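Local coordinates for lytic polysaccharide monooxygenase (Neurospora crassa, PDB 4QI8), which probably cleaves cellulose oxidatively at a copper centre, attacking the glycosidic bonds between glucose units with electrons from a reducing partner, at residues D33-Q38 with A154-S159. Sequence-based numbering, arbitrary orientation.
Sequences DNVNSQ and AQFYIS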
ATOM      1  N   ASP A  33       3.313 -13.938  -0.267  1.00  5.35           N
ATOM      2  CA  ASP A  33       3.225 -14.441   1.103  1.00  5.60           C
ATOM      3  C   ASP A  33       4.585 -14.442   1.786  1.00  5.31           C
ATOM      4  O   ASP A  33       4.709 -14.951   2.898  1.00  6.22           O
ATOM      5  CB  ASP A  33       2.536 -15.813   1.188  1.00  5.81           C
ATOM      6  CG  ASP A  33       3.268 -16.900   0.436  1.00  5.87           C
ATOM      7  OD1 ASP A  33       4.447 -16.693   0.075  1.00  6.43           O
ATOM      8  OD2 ASP A  33       2.656 -17.981   0.218  1.00  6.38           O
ATOM      9  N   ASN A  34       5.576 -13.819   1.149  1.00  5.53           N
ATOM     10  CA  ASN A  34       6.946 -13.771   1.620  1.00  5.82           C
ATOM     11  C   ASN A  34       7.303 -12.329   1.996  1.00  5.17           C
ATOM     12  O   ASN A  34       7.616 -11.518   1.119  1.00  5.36           O
ATOM     13  CB  ASN A  34       7.859 -14.247   0.495  1.00  6.24           C
ATOM     14  CG  ASN A  34       9.291 -14.400   0.937  1.00  6.14           C
ATOM     15  OD1 ASN A  34       9.651 -14.033   2.064  1.00  6.17           O
ATOM     16  ND2 ASN A  34      10.117 -14.956   0.064  1.00  6.33           N
ATOM     17  N   VAL A  35       7.288 -12.000   3.284  1.00  5.56           N
ATOM     18  CA  VAL A  35       7.608 -10.637   3.689  1.00  5.59           C
ATOM     19  C   VAL A  35       9.085 -10.286   3.438  1.00  5.87           C
ATOM     20  O   VAL A  35       9.465  -9.118   3.509  1.00  5.89           O
ATOM     21  CB  VAL A  35       7.264 -10.374   5.164  1.00  7.74           C
ATOM     22  CG1 VAL A  35       5.759 -10.477   5.380  1.00  9.71           C
ATOM     23  CG2 VAL A  35       8.041 -11.309   6.088  1.00  9.33           C
ATOM     24  N   ASN A  36       9.911 -11.282   3.115  1.00  5.62           N
ATOM     25  CA  ASN A  36      11.332 -11.069   2.821  1.00  6.33           C
ATOM     26  C   ASN A  36      11.656 -10.941   1.338  1.00  5.98           C
ATOM     27  O   ASN A  36      12.807 -10.740   0.975  1.00  8.57           O
ATOM     28  CB  ASN A  36      12.145 -12.209   3.426  1.00  8.59           C
ATOM     29  CG  ASN A  36      11.895 -12.354   4.908  1.00  9.40           C
ATOM     30  OD1 ASN A  36      11.456 -13.401   5.385  1.00 15.79           O
ATOM     31  ND2 ASN A  36      12.140 -11.299   5.641  1.00  7.91           N
ATOM     32  N   SER A  37      10.648 -11.068   0.490  1.00  5.67           N
ATOM     33  CA  SER A  37      10.833 -10.946  -0.946  1.00  5.66           C
ATOM     34  C   SER A  37      10.872  -9.493  -1.396  1.00  5.68           C
ATOM     35  O   SER A  37      10.194  -8.636  -0.826  1.00  5.52           O
ATOM     36  CB  SER A  37       9.656 -11.629  -1.646  0.97  5.84           C
ATOM     37  OG  SER A  37       9.693 -11.425  -3.042  0.98  6.26           O
ATOM     38  N   GLN A  38      11.621  -9.221  -2.459  1.00  5.47           N
ATOM     39  CA  GLN A  38      11.527  -7.920  -3.109  1.00  5.48           C
ATOM     40  C   GLN A  38      10.091  -7.613  -3.535  1.00  5.65           C
ATOM     41  O   GLN A  38       9.706  -6.450  -3.642  1.00  5.49           O
ATOM     42  CB  GLN A  38      12.457  -7.839  -4.326  1.00  6.96           C
ATOM     43  CG  GLN A  38      13.925  -7.947  -3.963  1.00  8.66           C
ATOM     44  CD  GLN A  38      14.369  -6.780  -3.120  1.00  8.77           C
ATOM     45  OE1 GLN A  38      14.284  -5.629  -3.550  1.00 10.14           O
ATOM     46  NE2 GLN A  38      14.826  -7.061  -1.904  1.00 10.27           N
ATOM     47  N   ALA A 154      -0.490 -15.234   5.491  1.00  5.52           N
ATOM     48  CA  ALA A 154      -1.089 -13.945   5.152  1.00  5.69           C
ATOM     49  C   ALA A 154      -0.868 -13.673   3.669  1.00  5.27           C
ATOM     50  O   ALA A 154       0.190 -13.961   3.125  1.00  6.38           O
ATOM     51  CB  ALA A 154      -0.478 -12.847   6.005  1.00  6.62           C
ATOM     52  N   GLN A 155      -1.871 -13.087   3.029  1.00  5.23           N
ATOM     53  CA  GLN A 155      -1.860 -12.874   1.581  1.00  5.12           C
ATOM     54  C   GLN A 155      -1.785 -11.383   1.274  1.00  5.15           C
ATOM     55  O   GLN A 155      -2.750 -10.645   1.480  1.00  6.25           O
ATOM     56  CB  GLN A 155      -3.129 -13.469   0.957  1.00  5.47           C
ATOM     57  CG  GLN A 155      -3.227 -14.965   1.178  1.00  5.52           C
ATOM     58  CD  GLN A 155      -4.462 -15.602   0.577  1.00  5.80           C
ATOM     59  OE1 GLN A 155      -5.331 -14.930  -0.003  1.00  6.48           O
ATOM     60  NE2 GLN A 155      -4.559 -16.916   0.733  1.00  6.54           N
ATOM     61  N   PHE A 156      -0.642 -10.935   0.765  1.00  4.69           N
ATOM     62  CA  PHE A 156      -0.445  -9.520   0.450  1.00  5.05           C
ATOM     63  C   PHE A 156      -0.716  -9.255  -1.034  1.00  4.82           C
ATOM     64  O   PHE A 156      -0.097  -9.867  -1.913  1.00  5.44           O
ATOM     65  CB  PHE A 156       0.985  -9.074   0.785  1.00  5.06           C
ATOM     66  CG  PHE A 156       1.340  -9.153   2.248  1.00  5.57           C
ATOM     67  CD1 PHE A 156       1.725 -10.350   2.831  1.00  6.32           C
ATOM     68  CD2 PHE A 156       1.336  -8.007   3.023  1.00  6.73           C
ATOM     69  CE1 PHE A 156       2.072 -10.400   4.169  1.00  7.34           C
ATOM     70  CE2 PHE A 156       1.690  -8.056   4.356  1.00  7.13           C
ATOM     71  CZ  PHE A 156       2.056  -9.258   4.925  1.00  8.46           C
ATOM     72  N   TYR A 157      -1.633  -8.329  -1.299  1.00  4.73           N
ATOM     73  CA  TYR A 157      -1.995  -7.917  -2.658  1.00  4.99           C
ATOM     74  C   TYR A 157      -1.514  -6.471  -2.800  1.00  4.58           C
ATOM     75  O   TYR A 157      -1.990  -5.594  -2.094  1.00  5.57           O
ATOM     76  CB  TYR A 157      -3.514  -8.037  -2.863  1.00  5.40           C
ATOM     77  CG  TYR A 157      -4.016  -9.451  -2.671  1.00  5.27           C
ATOM     78  CD1 TYR A 157      -4.035 -10.347  -3.744  1.00  5.14           C
ATOM     79  CD2 TYR A 157      -4.465  -9.904  -1.430  1.00  5.17           C
ATOM     80  CE1 TYR A 157      -4.479 -11.644  -3.585  1.00  5.23           C
ATOM     81  CE2 TYR A 157      -4.919 -11.203  -1.269  1.00  5.19           C
ATOM     82  CZ  TYR A 157      -4.921 -12.068  -2.349  1.00  5.45           C
ATOM     83  OH  TYR A 157      -5.355 -13.369  -2.233  1.00  5.76           O
ATOM     84  N   ILE A 158      -0.537  -6.245  -3.678  1.00  4.53           N
ATOM     85  CA  ILE A 158       0.291  -5.037  -3.671  1.00  4.43           C
ATOM     86  C   ILE A 158       0.427  -4.431  -5.061  1.00  4.83           C
ATOM     87  O   ILE A 158       0.523  -5.171  -6.049  1.00  4.94           O
ATOM     88  CB  ILE A 158       1.708  -5.383  -3.142  1.00  5.15           C
ATOM     89  CG1 ILE A 158       1.643  -5.798  -1.671  1.00  5.67           C
ATOM     90  CG2 ILE A 158       2.693  -4.227  -3.332  1.00  5.44           C
ATOM     91  CD1 ILE A 158       2.855  -6.615  -1.224  1.00  6.39           C
ATOM     92  N   SER A 159       0.503  -3.102  -5.130  1.00  4.79           N
ATOM     93  CA  SER A 159       1.107  -2.444  -6.286  1.00  4.99           C
ATOM     94  C   SER A 159       1.641  -1.089  -5.851  1.00  4.72           C
ATOM     95  O   SER A 159       1.392  -0.639  -4.734  1.00  5.34           O
ATOM     96  CB  SER A 159       0.103  -2.273  -7.437  1.00  4.79           C
ATOM     97  OG  SER A 159      -0.844  -1.281  -7.093  1.00  5.33           O
TER
HETATM   98  O   HOH W   1       2.484 -14.351   4.577  1.00  6.83           O
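Val35 leans its CG1 methyl on the ring of Phe156 where a long surface loop folds over strand 155-166 in the beta-sandwich of this AA9 monooxygenase. Val35 CG1 lies 3.9 Å from CE1 of Phe156 and reaches CZ as well, meeting the far end of the ring obliquely. In Val35, CG1 stands opposite the carbonyl carbon (chi1 -65°), which leaves CG2 as the branch turned from the ring; the residue is buried, so a compact, branched apolar side chain that offers one methyl to the ring fits here. Phe156 points its CB toward the loop; Ile40 of helix 39-42 and Ile143 of the adjacent strand 134-144 also touch its side chain, so an aromatic of this size suits a place between loop, helix and sheet.

Nearer the start of the strand, a water bridges the two backbones, next to the direct backbone bond of Phe156 with Val32, donating to Asp33 O at 2.9 Å and to Ala154 O at 2.7 Å. It also lies in the plane of the Phe156 ring, at its edge. CB of Asp33 packs 3.6 Å from Ala154 O, while its carboxylate leads away from the strand, as befits an exposed acid.

Side chains alternate along the strand: unlike Phe156, Gln155 and Tyr157 turn to the copper side, where Tyr157 belongs to the metal site with His1 and His72. Gln155, probably an oxygen-binding residue, is extended (chi2 180°), a shape that carries its amide out to the phenol oxygen. There Tyr157 OH donates to Gln155 OE1 at 2.7 Å, approaching from 39° above the carbonyl plane.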